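Local coordinates for protein aromatic-amino-acid:2-oxoglutarate transaminase (Candida albicans, PDB 6HND) that binds pyridoxal 5'-phosphate and probably catalyses transamination of aromatic amino acids and 2-aminoadipate, as a member of the class I aminotransferases, at residues B[345-350]-B[375-380]; B[140-145]-B[383-388]; B[168-173]-B[334-339]; B[54-59]-B[122-127]. All blocks are in the same frame, centred on the assembly; numbering follows the deposited sequence.

Contact 1 (B[345-350]-B[375-380]); sequences PGLRLG and GLTQTI. With PLP (pyridoxal-5'-phosphate), chain E.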
loop_
_atom_site.group_PDB
_atom_site.type_symbol
_atom_site.label_atom_id
_atom_site.label_comp_id
_atom_site.label_asym_id
_atom_site.label_seq_id
_atom_site.Cartn_x
_atom_site.Cartn_y
_atom_site.Cartn_z
ATOM N N PRO B 345 -7.530 12.527 -0.530
ATOM C CA PRO B 345 -7.620 11.066 -0.494
ATOM C C PRO B 345 -6.612 10.342 -1.402
ATOM O O PRO B 345 -6.150 9.271 -1.020
ATOM C CB PRO B 345 -9.044 10.799 -0.969
ATOM C CG PRO B 345 -9.785 12.063 -0.635
ATOM C CD PRO B 345 -8.795 13.162 -0.930
ATOM N N GLY B 346 -6.283 10.948 -2.541
ATOM C CA GLY B 346 -5.408 10.384 -3.584
ATOM C C GLY B 346 -3.976 10.201 -3.097
ATOM O O GLY B 346 -3.217 9.508 -3.790
ATOM N N LEU B 347 -3.609 10.779 -1.946
ATOM C CA LEU B 347 -2.246 10.575 -1.396
ATOM C C LEU B 347 -2.091 9.085 -1.079
ATOM O O LEU B 347 -0.992 8.525 -1.384
ATOM C CB LEU B 347 -2.014 11.386 -0.121
ATOM C CG LEU B 347 -2.073 12.904 -0.189
ATOM C CD1 LEU B 347 -1.799 13.444 1.193
ATOM C CD2 LEU B 347 -1.085 13.491 -1.194
ATOM N N ARG B 348 -3.139 8.488 -0.481
ATOM C CA ARG B 348 -3.065 7.160 0.191
ATOM C C ARG B 348 -1.944 7.236 1.251
ATOM O O ARG B 348 -0.927 6.556 1.103
ATOM C CB ARG B 348 -2.750 6.049 -0.816
ATOM C CG ARG B 348 -3.776 5.802 -1.909
ATOM C CD ARG B 348 -5.052 5.202 -1.370
ATOM N NE ARG B 348 -5.832 6.286 -0.805
ATOM C CZ ARG B 348 -6.813 6.150 0.070
ATOM N NH1 ARG B 348 -7.442 7.240 0.479
ATOM N NH2 ARG B 348 -7.160 4.954 0.536
ATOM N N LEU B 349 -2.097 8.115 2.232
ATOM C CA LEU B 349 -1.095 8.416 3.276
ATOM C C LEU B 349 -1.809 8.750 4.576
ATOM O O LEU B 349 -2.814 9.462 4.539
ATOM C CB LEU B 349 -0.183 9.577 2.864
ATOM C CG LEU B 349 1.102 9.681 3.694
ATOM C CD1 LEU B 349 2.035 8.552 3.351
ATOM C CD2 LEU B 349 1.787 11.017 3.476
ATOM N N GLY B 350 -1.329 8.159 5.666
ATOM C CA GLY B 350 -1.799 8.465 7.020
ATOM C C GLY B 350 -0.767 8.041 8.033
ATOM O O GLY B 350 0.402 7.810 7.634
ATOM N N GLY B 375 7.090 6.556 -1.239
ATOM C CA GLY B 375 8.140 7.502 -0.830
ATOM C C GLY B 375 7.984 8.830 -1.537
ATOM O O GLY B 375 8.247 9.869 -0.900
ATOM N N LEU B 376 7.579 8.815 -2.808
ATOM C CA LEU B 376 7.425 10.063 -3.610
ATOM C C LEU B 376 6.346 10.895 -2.926
ATOM O O LEU B 376 6.490 12.107 -2.871
ATOM C CB LEU B 376 7.057 9.733 -5.069
ATOM C CG LEU B 376 6.792 10.944 -5.969
ATOM C CD1 LEU B 376 7.902 11.985 -5.866
ATOM C CD2 LEU B 376 6.581 10.539 -7.421
ATOM N N THR B 377 5.299 10.252 -2.415
ATOM C CA THR B 377 4.148 10.954 -1.790
ATOM C C THR B 377 4.565 11.468 -0.417
ATOM O O THR B 377 4.226 12.621 -0.109
ATOM C CB THR B 377 2.930 10.046 -1.691
ATOM O OG1 THR B 377 2.628 9.747 -3.053
ATOM C CG2 THR B 377 1.767 10.685 -0.956
ATOM N N GLN B 378 5.241 10.627 0.369
ATOM C CA GLN B 378 5.822 11.017 1.676
ATOM C C GLN B 378 6.714 12.238 1.446
ATOM O O GLN B 378 6.718 13.123 2.299
ATOM C CB GLN B 378 6.656 9.897 2.281
ATOM C CG GLN B 378 5.844 8.718 2.775
ATOM C CD GLN B 378 6.715 7.726 3.508
ATOM O OE1 GLN B 378 7.343 8.063 4.526
ATOM N NE2 GLN B 378 6.746 6.494 3.004
ATOM N N THR B 379 7.475 12.238 0.352
ATOM C CA THR B 379 8.432 13.320 0.010
ATOM C C THR B 379 7.623 14.593 -0.250
ATOM O O THR B 379 7.882 15.571 0.446
ATOM C CB THR B 379 9.338 12.915 -1.158
ATOM O OG1 THR B 379 10.058 11.760 -0.737
ATOM C CG2 THR B 379 10.300 14.004 -1.586
ATOM N N ILE B 380 6.650 14.545 -1.169
ATOM C CA ILE B 380 5.831 15.731 -1.537
ATOM C C ILE B 380 5.090 16.219 -0.288
ATOM O O ILE B 380 5.147 17.418 0.004
ATOM C CB ILE B 380 4.902 15.444 -2.723
ATOM C CG1 ILE B 380 5.709 15.280 -4.015
ATOM C CG2 ILE B 380 3.835 16.531 -2.855
ATOM C CD1 ILE B 380 4.880 14.779 -5.177
HETATM N N1 PLP E . -12.843 5.966 8.629
HETATM C C2 PLP E . -13.792 6.889 8.548
HETATM C C2A PLP E . -14.677 7.058 9.735
HETATM C C3 PLP E . -13.923 7.700 7.386
HETATM O O3 PLP E . -14.908 8.647 7.338
HETATM C C4 PLP E . -13.038 7.503 6.293
HETATM C C4A PLP E . -13.111 8.412 5.125
HETATM C C5 PLP E . -12.034 6.521 6.428
HETATM C C6 PLP E . -12.000 5.786 7.589
HETATM C C5A PLP E . -11.094 6.144 5.312
HETATM O O4P PLP E . -10.013 7.081 5.064
HETATM P P PLP E . -8.875 6.722 3.967
HETATM O O1P PLP E . -8.635 5.220 4.048
HETATM O O2P PLP E . -7.729 7.619 4.430
HETATM O O3P PLP E . -9.425 7.122 2.636
#
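Buried packing of a loop against a helix joins Leu347 and Leu349, in the connection that leads into strand 350-355, to Thr377 and Gln378 in the first turn of helix 375-388. No hydrogen bond crosses between the segments; methyl and methylene groups meet one another and one carbonyl oxygen. Thr377 is central, its methyl CG2 lying 3.5 Å from Leu347 O and 3.9 Å from Leu347 CB. With CG2 anti to the backbone N, the methyl faces the loop while OG1 turns to Ser374 of the second subunit, whose hydroxyl also bonds Leu347 O. Two residues on, Leu349 CD1 meets Gln378 CG at 3.9 Å, the side chains crossing at about a right angle; Gln378 OE1 accepts from His136 N and NE2 donates to Ala373 O.

In this fold-type I aminotransferase the same loop carries a phosphate-binding arginine. Arg348 points its guanidinium away from the helix, bending at chi2 (-69°) and chi3 (80°) back over its own turn. Arg348 NE (3.0 Å) and Arg348 NH1 (2.8 Å) both grip Pro345 O, with that oxygen in the guanidinium plane. Fixed in this way, Arg348 NH1 donates a nearly straight bond (171°) of 2.9 Å to O3P of the cofactor. Pro345 O takes a third bond from Arg348 N.

Contact 2 (B[140-145]-B[383-388]); sequences LQFARD and NVIQEN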
loop_
_atom_site.group_PDB
_atom_site.type_symbol
_atom_site.label_atom_id
_atom_site.label_comp_id
_atom_site.label_asym_id
_atom_site.label_seq_id
_atom_site.Cartn_x
_atom_site.Cartn_y
_atom_site.Cartn_z
ATOM N N LEU B 140 7.821 10.861 9.955
ATOM C CA LEU B 140 7.571 10.234 11.274
ATOM C C LEU B 140 7.739 11.321 12.344
ATOM O O LEU B 140 6.822 11.449 13.138
ATOM C CB LEU B 140 8.513 9.060 11.513
ATOM C CG LEU B 140 8.159 7.765 10.781
ATOM C CD1 LEU B 140 9.293 6.742 10.926
ATOM C CD2 LEU B 140 6.828 7.176 11.262
ATOM N N GLN B 141 8.819 12.119 12.318
ATOM C CA GLN B 141 9.041 13.160 13.357
ATOM C C GLN B 141 7.887 14.172 13.306
ATOM O O GLN B 141 7.340 14.487 14.397
ATOM C CB GLN B 141 10.395 13.882 13.277
ATOM C CG GLN B 141 10.755 14.641 14.569
ATOM C CD GLN B 141 10.586 13.801 15.825
ATOM O OE1 GLN B 141 11.031 12.667 15.897
ATOM N NE2 GLN B 141 9.907 14.315 16.837
ATOM N N PHE B 142 7.489 14.641 12.118
ATOM C CA PHE B 142 6.370 15.608 11.999
ATOM C C PHE B 142 5.116 15.031 12.656
ATOM O O PHE B 142 4.469 15.764 13.405
ATOM C CB PHE B 142 6.048 15.975 10.560
ATOM C CG PHE B 142 4.672 16.556 10.416
ATOM C CD1 PHE B 142 4.449 17.891 10.682
ATOM C CD2 PHE B 142 3.603 15.756 10.064
ATOM C CE1 PHE B 142 3.179 18.416 10.571
ATOM C CE2 PHE B 142 2.332 16.288 9.965
ATOM C CZ PHE B 142 2.125 17.608 10.225
ATOM N N ALA B 143 4.790 13.765 12.389
ATOM C CA ALA B 143 3.607 13.092 12.991
ATOM C C ALA B 143 3.762 13.034 14.527
ATOM O O ALA B 143 2.759 13.308 15.192
ATOM C CB ALA B 143 3.352 11.719 12.387
ATOM N N ARG B 144 4.940 12.701 15.081
ATOM C CA ARG B 144 5.153 12.750 16.559
ATOM C C ARG B 144 4.815 14.164 17.065
ATOM O O ARG B 144 4.004 14.288 17.981
ATOM C CB ARG B 144 6.580 12.392 16.984
ATOM C CG ARG B 144 6.946 10.934 16.742
ATOM C CD ARG B 144 8.337 10.506 17.219
ATOM N NE ARG B 144 8.642 9.193 16.649
ATOM C CZ ARG B 144 9.486 8.938 15.642
ATOM N NH1 ARG B 144 10.196 9.895 15.068
ATOM N NH2 ARG B 144 9.636 7.692 15.225
ATOM N N ASP B 145 5.422 15.186 16.469
ATOM C CA ASP B 145 5.332 16.597 16.916
ATOM C C ASP B 145 3.875 17.055 16.869
ATOM O O ASP B 145 3.436 17.721 17.826
ATOM C CB ASP B 145 6.265 17.469 16.076
ATOM C CG ASP B 145 7.746 17.209 16.364
ATOM O OD1 ASP B 145 8.023 16.511 17.343
ATOM O OD2 ASP B 145 8.613 17.701 15.597
ATOM N N ASN B 383 7.508 17.741 2.533
ATOM C CA ASN B 383 8.198 19.000 2.156
ATOM C C ASN B 383 7.163 20.124 2.076
ATOM O O ASN B 383 7.487 21.252 2.451
ATOM C CB ASN B 383 9.049 18.784 0.911
ATOM C CG ASN B 383 10.214 17.859 1.196
ATOM O OD1 ASN B 383 10.208 17.132 2.199
ATOM N ND2 ASN B 383 11.199 17.850 0.310
ATOM N N VAL B 384 5.936 19.836 1.647
ATOM C CA VAL B 384 4.880 20.877 1.536
ATOM C C VAL B 384 4.575 21.354 2.964
ATOM O O VAL B 384 4.529 22.593 3.168
ATOM C CB VAL B 384 3.637 20.384 0.772
ATOM C CG1 VAL B 384 2.421 21.286 1.006
ATOM C CG2 VAL B 384 3.915 20.207 -0.723
ATOM N N ILE B 385 4.451 20.425 3.925
ATOM C CA ILE B 385 4.067 20.743 5.336
ATOM C C ILE B 385 5.217 21.503 6.010
ATOM O O ILE B 385 4.937 22.546 6.609
ATOM C CB ILE B 385 3.602 19.488 6.110
ATOM C CG1 ILE B 385 2.177 19.118 5.734
ATOM C CG2 ILE B 385 3.688 19.677 7.621
ATOM C CD1 ILE B 385 1.727 17.802 6.237
ATOM N N GLN B 386 6.462 21.066 5.829
ATOM C CA GLN B 386 7.652 21.645 6.505
ATOM C C GLN B 386 8.040 22.983 5.841
ATOM O O GLN B 386 8.299 23.954 6.575
ATOM C CB GLN B 386 8.797 20.621 6.525
ATOM C CG GLN B 386 9.358 20.300 7.921
ATOM C CD GLN B 386 8.753 19.119 8.669
ATOM O OE1 GLN B 386 7.983 19.310 9.604
ATOM N NE2 GLN B 386 9.157 17.890 8.350
ATOM N N GLU B 387 8.039 23.094 4.513
ATOM C CA GLU B 387 8.551 24.316 3.834
ATOM C C GLU B 387 7.459 25.378 3.633
ATOM O O GLU B 387 7.727 26.550 3.897
ATOM C CB GLU B 387 9.196 23.978 2.494
ATOM C CG GLU B 387 10.695 24.207 2.489
ATOM C CD GLU B 387 11.228 24.279 1.075
ATOM O OE1 GLU B 387 12.096 23.446 0.732
ATOM O OE2 GLU B 387 10.721 25.147 0.312
ATOM N N ASN B 388 6.305 25.008 3.096
ATOM C CA ASN B 388 5.231 25.982 2.798
ATOM C C ASN B 388 4.489 26.313 4.092
ATOM O O ASN B 388 4.300 27.508 4.357
ATOM C CB ASN B 388 4.252 25.476 1.747
ATOM C CG ASN B 388 3.267 26.557 1.375
ATOM O OD1 ASN B 388 2.065 26.404 1.579
ATOM N ND2 ASN B 388 3.785 27.658 0.859
HETATM O O HOH W 1 8.603 18.374 12.874
#
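Phe142 lays one face of its ring against the CG2 methyl of Ile385, linking helix 137-151 to residues 383-388 of helix 375-388. This is helix-helix packing within the fold-type I architecture of the class I aminotransferases, and the nearest CA atoms, those of Phe142 and Gln386, are 8.3 Å apart. The ring reaches across because CG stands anti to the backbone N (chi1 161°), and the Ile385 side chain meets it at about a right angle. Phe142 CE1 lies 3.2 Å from Ile385 CG2, a tight approach for two carbons, and Phe142 CZ is 4.0 Å from Ile385 CD1, so both branches of the isoleucine bear on the ring. Phe339, from the loop after strand 333-338, packs beside both residues.

The second element is polar and looser. Gln386 bends at chi2 (92°) and runs past Phe142 in the opposite direction, its amide plane turned 60° from the ring. Gln386 OE1 approaches the ring obliquely, 4.0 Å from Phe142 CD1, while NE2 is bonded to Lys120 O. On the other helix Gln141 NE2 donates to Asp145 OD1, and Gln141 OE1 accepts from Arg144 NH1, forming a polar chain along the partly exposed side. One water joins the two helices there: it donates to Asp145 OD2 at 2.8 Å and only weakly to Gln386 OE1 at 3.5 Å.

Contact 3 (B[168-173]-B[334-339]); sequences DGLNKA and LRVETF. With PLP (pyridoxal-5'-phosphate), chain E.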
loop_
_atom_site.group_PDB
_atom_site.type_symbol
_atom_site.label_atom_id
_atom_site.label_comp_id
_atom_site.label_asym_id
_atom_site.label_seq_id
_atom_site.Cartn_x
_atom_site.Cartn_y
_atom_site.Cartn_z
ATOM N N ASP B 168 -6.066 1.546 5.717
ATOM C CA ASP B 168 -4.790 0.853 5.984
ATOM C C ASP B 168 -4.485 0.781 7.505
ATOM O O ASP B 168 -4.092 -0.332 8.000
ATOM C CB ASP B 168 -3.640 1.540 5.248
ATOM C CG ASP B 168 -2.406 0.668 5.313
ATOM O OD1 ASP B 168 -2.564 -0.540 5.049
ATOM O OD2 ASP B 168 -1.316 1.190 5.666
ATOM N N GLY B 169 -4.591 1.906 8.224
ATOM C CA GLY B 169 -4.442 1.954 9.697
ATOM C C GLY B 169 -5.405 1.009 10.419
ATOM O O GLY B 169 -4.971 0.290 11.324
ATOM N N LEU B 170 -6.675 0.997 10.009
ATOM C CA LEU B 170 -7.746 0.143 10.592
ATOM C C LEU B 170 -7.477 -1.350 10.351
ATOM O O LEU B 170 -7.789 -2.174 11.230
ATOM C CB LEU B 170 -9.087 0.541 9.973
ATOM C CG LEU B 170 -9.602 1.934 10.334
ATOM C CD1 LEU B 170 -10.863 2.229 9.543
ATOM C CD2 LEU B 170 -9.838 2.053 11.832
ATOM N N ASN B 171 -6.944 -1.711 9.195
ATOM C CA ASN B 171 -6.585 -3.117 8.897
ATOM C C ASN B 171 -5.380 -3.517 9.756
ATOM O O ASN B 171 -5.375 -4.613 10.306
ATOM C CB ASN B 171 -6.331 -3.331 7.412
ATOM C CG ASN B 171 -6.081 -4.792 7.133
ATOM O OD1 ASN B 171 -6.966 -5.607 7.444
ATOM N ND2 ASN B 171 -4.901 -5.111 6.589
ATOM N N LYS B 172 -4.411 -2.627 9.882
ATOM C CA LYS B 172 -3.238 -2.817 10.755
ATOM C C LYS B 172 -3.715 -3.054 12.197
ATOM O O LYS B 172 -3.173 -3.938 12.868
ATOM C CB LYS B 172 -2.326 -1.605 10.582
ATOM C CG LYS B 172 -1.510 -1.589 9.288
ATOM C CD LYS B 172 -0.852 -0.224 9.012
ATOM C CE LYS B 172 0.406 -0.342 8.182
ATOM N NZ LYS B 172 0.166 -0.900 6.818
ATOM N N ALA B 173 -4.704 -2.294 12.666
ATOM C CA ALA B 173 -5.195 -2.352 14.051
ATOM C C ALA B 173 -6.004 -3.627 14.251
ATOM O O ALA B 173 -5.845 -4.251 15.290
ATOM C CB ALA B 173 -6.060 -1.156 14.340
ATOM N N LEU B 334 -5.005 2.457 20.202
ATOM C CA LEU B 334 -4.323 2.690 18.911
ATOM C C LEU B 334 -5.109 3.778 18.180
ATOM O O LEU B 334 -6.297 3.546 17.878
ATOM C CB LEU B 334 -4.307 1.371 18.126
ATOM C CG LEU B 334 -3.509 1.386 16.828
ATOM C CD1 LEU B 334 -3.106 -0.027 16.454
ATOM C CD2 LEU B 334 -4.318 2.039 15.706
ATOM N N ARG B 335 -4.483 4.916 17.904
ATOM C CA ARG B 335 -5.162 6.028 17.172
ATOM C C ARG B 335 -4.856 5.928 15.670
ATOM O O ARG B 335 -3.655 5.861 15.297
ATOM C CB ARG B 335 -4.743 7.404 17.689
ATOM C CG ARG B 335 -5.338 8.538 16.872
ATOM C CD ARG B 335 -4.851 9.895 17.333
ATOM N NE ARG B 335 -5.400 11.027 16.590
ATOM C CZ ARG B 335 -6.601 11.555 16.771
ATOM N NH1 ARG B 335 -7.439 11.030 17.646
ATOM N NH2 ARG B 335 -6.968 12.598 16.039
ATOM N N VAL B 336 -5.897 5.924 14.842
ATOM C CA VAL B 336 -5.745 5.970 13.361
ATOM C C VAL B 336 -5.940 7.398 12.836
ATOM O O VAL B 336 -7.023 7.988 13.056
ATOM C CB VAL B 336 -6.739 4.993 12.711
ATOM C CG1 VAL B 336 -6.648 5.029 11.184
ATOM C CG2 VAL B 336 -6.493 3.598 13.251
ATOM N N GLU B 337 -4.945 7.909 12.123
ATOM C CA GLU B 337 -5.013 9.208 11.411
ATOM C C GLU B 337 -4.881 8.981 9.901
ATOM O O GLU B 337 -4.383 7.899 9.513
ATOM C CB GLU B 337 -3.894 10.135 11.881
ATOM C CG GLU B 337 -4.087 10.659 13.287
ATOM C CD GLU B 337 -4.275 12.161 13.438
ATOM O OE1 GLU B 337 -4.445 12.890 12.423
ATOM O OE2 GLU B 337 -4.280 12.591 14.569
ATOM N N THR B 338 -5.315 9.971 9.103
ATOM C CA THR B 338 -5.153 10.011 7.625
ATOM C C THR B 338 -4.910 11.461 7.166
ATOM O O THR B 338 -5.342 12.412 7.877
ATOM C CB THR B 338 -6.359 9.363 6.928
ATOM O OG1 THR B 338 -6.218 9.323 5.502
ATOM C CG2 THR B 338 -7.646 10.081 7.254
ATOM N N PHE B 339 -4.303 11.615 5.988
ATOM C CA PHE B 339 -4.170 12.912 5.284
ATOM C C PHE B 339 -5.286 13.016 4.251
ATOM O O PHE B 339 -5.287 14.000 3.518
ATOM C CB PHE B 339 -2.787 13.083 4.653
ATOM C CG PHE B 339 -1.657 13.162 5.650
ATOM C CD1 PHE B 339 -1.407 14.332 6.337
ATOM C CD2 PHE B 339 -0.861 12.058 5.913
ATOM C CE1 PHE B 339 -0.372 14.400 7.260
ATOM C CE2 PHE B 339 0.153 12.123 6.851
ATOM C CZ PHE B 339 0.404 13.298 7.521
HETATM N N1 PLP E . -12.843 5.966 8.629
HETATM C C2 PLP E . -13.792 6.889 8.548
HETATM C C2A PLP E . -14.677 7.058 9.735
HETATM C C3 PLP E . -13.923 7.700 7.386
HETATM O O3 PLP E . -14.908 8.647 7.338
HETATM C C4 PLP E . -13.038 7.503 6.293
HETATM C C4A PLP E . -13.111 8.412 5.125
HETATM C C5 PLP E . -12.034 6.521 6.428
HETATM C C6 PLP E . -12.000 5.786 7.589
HETATM C C5A PLP E . -11.094 6.144 5.312
HETATM O O4P PLP E . -10.013 7.081 5.064
HETATM P P PLP E . -8.875 6.722 3.967
HETATM O O1P PLP E . -8.635 5.220 4.048
HETATM O O2P PLP E . -7.729 7.619 4.430
HETATM O O3P PLP E . -9.425 7.122 2.636
#
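Apolar contacts alone join Gly169, Leu170 and Ala173 of helix 166-177 to Leu334 and Val336 of strand 333-338. Val336 sets its two methyls over the helix: Val336 CG2 is 3.9 Å from Leu170 CD2 and 4.0 Å from Gly169 C. Gly169 brings bare backbone to the strand, with Val336 CG1 4.1 Å from Gly169 CA. Further along, Ala173 CB sits 3.8 Å from Leu334 CD1, almost equally near CD2, so the methyl meets both branches of the leucine.

Charged pairs lie within each segment. Lys172 NZ forms a salt bridge of 2.8 Å with Asp168 OD2, one helical turn back. Arg335 NE and NH2 grip Glu337 OE2 side-on in a second salt bridge, from the same face of its carboxylate; Arg335 NE to Glu337 OE2 is 2.8 Å, and Glu279 and Asp281 add further acidic partners for the arginine.

Cofactor binding is the third kind. Thr338 places OG1 anti to its backbone N (chi1 -177°) and donates to O2P of pyridoxal phosphate.

In the mixed sheet of the large domain of this fold-type I enzyme, the axes of 168-173 and 334-338 run nearly antiparallel (160°), 8.2 Å apart at closest approach. Leu170 also touches strand 276-280 and helix 193-200, whereas Arg335 and Glu337 face helix 137-151.

Contact 4 (B[54-59]-B[122-127]); sequences DSIDVN and IDLARG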
loop_
_atom_site.group_PDB
_atom_site.type_symbol
_atom_site.label_atom_id
_atom_site.label_comp_id
_atom_site.label_asym_id
_atom_site.label_seq_id
_atom_site.Cartn_x
_atom_site.Cartn_y
_atom_site.Cartn_z
ATOM N N ASP B 54 14.723 14.589 -11.641
ATOM C CA ASP B 54 15.848 15.345 -11.020
ATOM C C ASP B 54 15.334 16.345 -9.964
ATOM O O ASP B 54 16.045 16.555 -8.933
ATOM C CB ASP B 54 16.653 16.062 -12.107
ATOM C CG ASP B 54 17.927 16.708 -11.606
ATOM O OD1 ASP B 54 18.883 15.972 -11.323
ATOM O OD2 ASP B 54 17.920 17.937 -11.448
ATOM N N SER B 55 14.171 16.963 -10.196
ATOM C CA SER B 55 13.547 17.913 -9.231
ATOM C C SER B 55 12.033 18.025 -9.479
ATOM O O SER B 55 11.567 17.697 -10.578
ATOM C CB SER B 55 14.227 19.283 -9.260
ATOM O OG SER B 55 13.766 20.103 -10.342
ATOM N N ILE B 56 11.304 18.496 -8.474
ATOM C CA ILE B 56 9.819 18.661 -8.509
ATOM C C ILE B 56 9.495 20.033 -7.908
ATOM O O ILE B 56 10.093 20.385 -6.882
ATOM C CB ILE B 56 9.095 17.504 -7.783
ATOM C CG1 ILE B 56 9.485 16.147 -8.374
ATOM C CG2 ILE B 56 7.588 17.697 -7.791
ATOM C CD1 ILE B 56 8.815 14.987 -7.683
ATOM N N ASP B 57 8.657 20.799 -8.597
ATOM C CA ASP B 57 8.072 22.062 -8.088
ATOM C C ASP B 57 6.625 21.743 -7.776
ATOM O O ASP B 57 5.928 21.229 -8.678
ATOM C CB ASP B 57 8.211 23.192 -9.109
ATOM C CG ASP B 57 9.663 23.492 -9.426
ATOM O OD1 ASP B 57 10.373 23.887 -8.483
ATOM O OD2 ASP B 57 10.076 23.275 -10.586
ATOM N N VAL B 58 6.233 21.931 -6.524
ATOM C CA VAL B 58 4.847 21.671 -6.046
ATOM C C VAL B 58 4.234 23.049 -5.831
ATOM O O VAL B 58 4.707 23.746 -4.927
ATOM C CB VAL B 58 4.818 20.819 -4.758
ATOM C CG1 VAL B 58 3.395 20.563 -4.285
ATOM C CG2 VAL B 58 5.552 19.499 -4.954
ATOM N N ASN B 59 3.262 23.402 -6.671
ATOM C CA ASN B 59 2.613 24.737 -6.719
ATOM C C ASN B 59 1.285 24.658 -5.954
ATOM O O ASN B 59 0.459 23.770 -6.284
ATOM C CB ASN B 59 2.435 25.199 -8.170
ATOM C CG ASN B 59 3.676 24.951 -8.996
ATOM O OD1 ASN B 59 4.780 25.257 -8.545
ATOM N ND2 ASN B 59 3.506 24.385 -10.184
ATOM N N ILE B 122 12.757 15.758 2.963
ATOM C CA ILE B 122 13.152 14.539 2.204
ATOM C C ILE B 122 13.551 14.987 0.803
ATOM O O ILE B 122 12.761 15.689 0.194
ATOM C CB ILE B 122 12.017 13.505 2.210
ATOM C CG1 ILE B 122 11.442 13.342 3.616
ATOM C CG2 ILE B 122 12.502 12.183 1.656
ATOM C CD1 ILE B 122 10.174 12.525 3.666
ATOM N N ASP B 123 14.748 14.610 0.352
ATOM C CA ASP B 123 15.240 14.856 -1.022
ATOM C C ASP B 123 14.806 13.686 -1.918
ATOM O O ASP B 123 14.319 12.633 -1.386
ATOM C CB ASP B 123 16.749 15.124 -1.023
ATOM C CG ASP B 123 17.611 14.030 -0.415
ATOM O OD1 ASP B 123 17.149 12.888 -0.407
ATOM O OD2 ASP B 123 18.756 14.338 0.029
ATOM N N LEU B 124 14.957 13.840 -3.231
ATOM C CA LEU B 124 14.519 12.781 -4.173
ATOM C C LEU B 124 15.529 11.623 -4.169
ATOM O O LEU B 124 15.097 10.475 -4.403
ATOM C CB LEU B 124 14.331 13.366 -5.567
ATOM C CG LEU B 124 13.277 14.467 -5.679
ATOM C CD1 LEU B 124 13.271 15.038 -7.092
ATOM C CD2 LEU B 124 11.893 13.951 -5.319
ATOM N N ALA B 125 16.810 11.872 -3.874
ATOM C CA ALA B 125 17.832 10.797 -3.772
ATOM C C ALA B 125 17.364 9.741 -2.751
ATOM O O ALA B 125 17.434 8.519 -3.035
ATOM C CB ALA B 125 19.182 11.378 -3.413
ATOM N N ARG B 126 16.843 10.178 -1.618
ATOM C CA ARG B 126 16.280 9.229 -0.622
ATOM C C ARG B 126 14.789 8.956 -0.889
ATOM O O ARG B 126 14.363 7.802 -0.682
ATOM C CB ARG B 126 16.602 9.740 0.779
ATOM C CG ARG B 126 18.052 9.456 1.132
ATOM C CD ARG B 126 18.546 10.197 2.336
ATOM N NE ARG B 126 18.724 11.609 2.035
ATOM C CZ ARG B 126 19.219 12.474 2.899
ATOM N NH1 ARG B 126 19.594 12.044 4.089
ATOM N NH2 ARG B 126 19.326 13.752 2.588
ATOM N N GLY B 127 14.027 9.964 -1.331
ATOM C CA GLY B 127 12.564 9.864 -1.508
ATOM C C GLY B 127 12.191 8.829 -2.555
ATOM O O GLY B 127 11.178 8.111 -2.365
#
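Asp54 and Ser55 receive one branch of Leu124 on their backbone, and Ile56 meets the other. The strand, 53-60, pairs antiparallel with 109-113 in a two-stranded sheet that runs on into the second subunit, so this is strand-to-helix packing at the dimer interface. At Asp54 it is the carbonyl that takes part, Asp54 O lying 3.7 Å from Leu124 CD1, while the carboxylate forms a salt bridge with Arg114. Ser55 offers its CA, 3.6 Å from Leu124 CD1; its hydroxyl bonds Asn59 of the second subunit. Ile56 is the first side chain to point at the helix: CG1 lies anti to the carbonyl carbon (chi1 -57°), extending Ile56 CD1 to within 4.0 Å of Leu124 CD2. Leu124 thus covers Asp54 to Ile56 of the strand with its two methyls, and Ile112 of the partner strand also touches it. Farther on, Asp57 bonds His111 and Val58 packs on Val384 of helix 375-388.

Leu124 stands in the first turn of helix 124-127, which Asp123 caps. As N-cap, Asp123 accepts the backbone N of Arg126 on OD1, nearly in line with the C-O bond, and Arg126 NE reaches that oxygen from the opposite face. Completing a side-on grip on the carboxylate, Arg126 NH2 makes a salt bridge of 2.7 Å with Asp123 OD2, with an N-H...O angle of 167°.

Overall arrangement
All four contacts are buried, but at different depths: the centre of contact 3 is about 7 Å, and that of contact 4 about 28 Å, from the centre of the chain. Contacts 1 and 2 share helix 375-388, and contact 4 meets the same helix through Ile56 on Leu376 and through Asn383 ND2, probably bonded to Ile122 O. Contacts 1 and 3 both hold the cofactor phosphate, with an arginine and a threonine, and join where Leu349 O probably bonds Phe339 N. No direct hydrogen bond crosses any pair; contact 3 is the purely apolar one, contacts 1 and 4 also set methyls on carbonyl oxygens, and contact 2 adds a water bridge. Contacts 1, 3 and 4 also touch the second subunit.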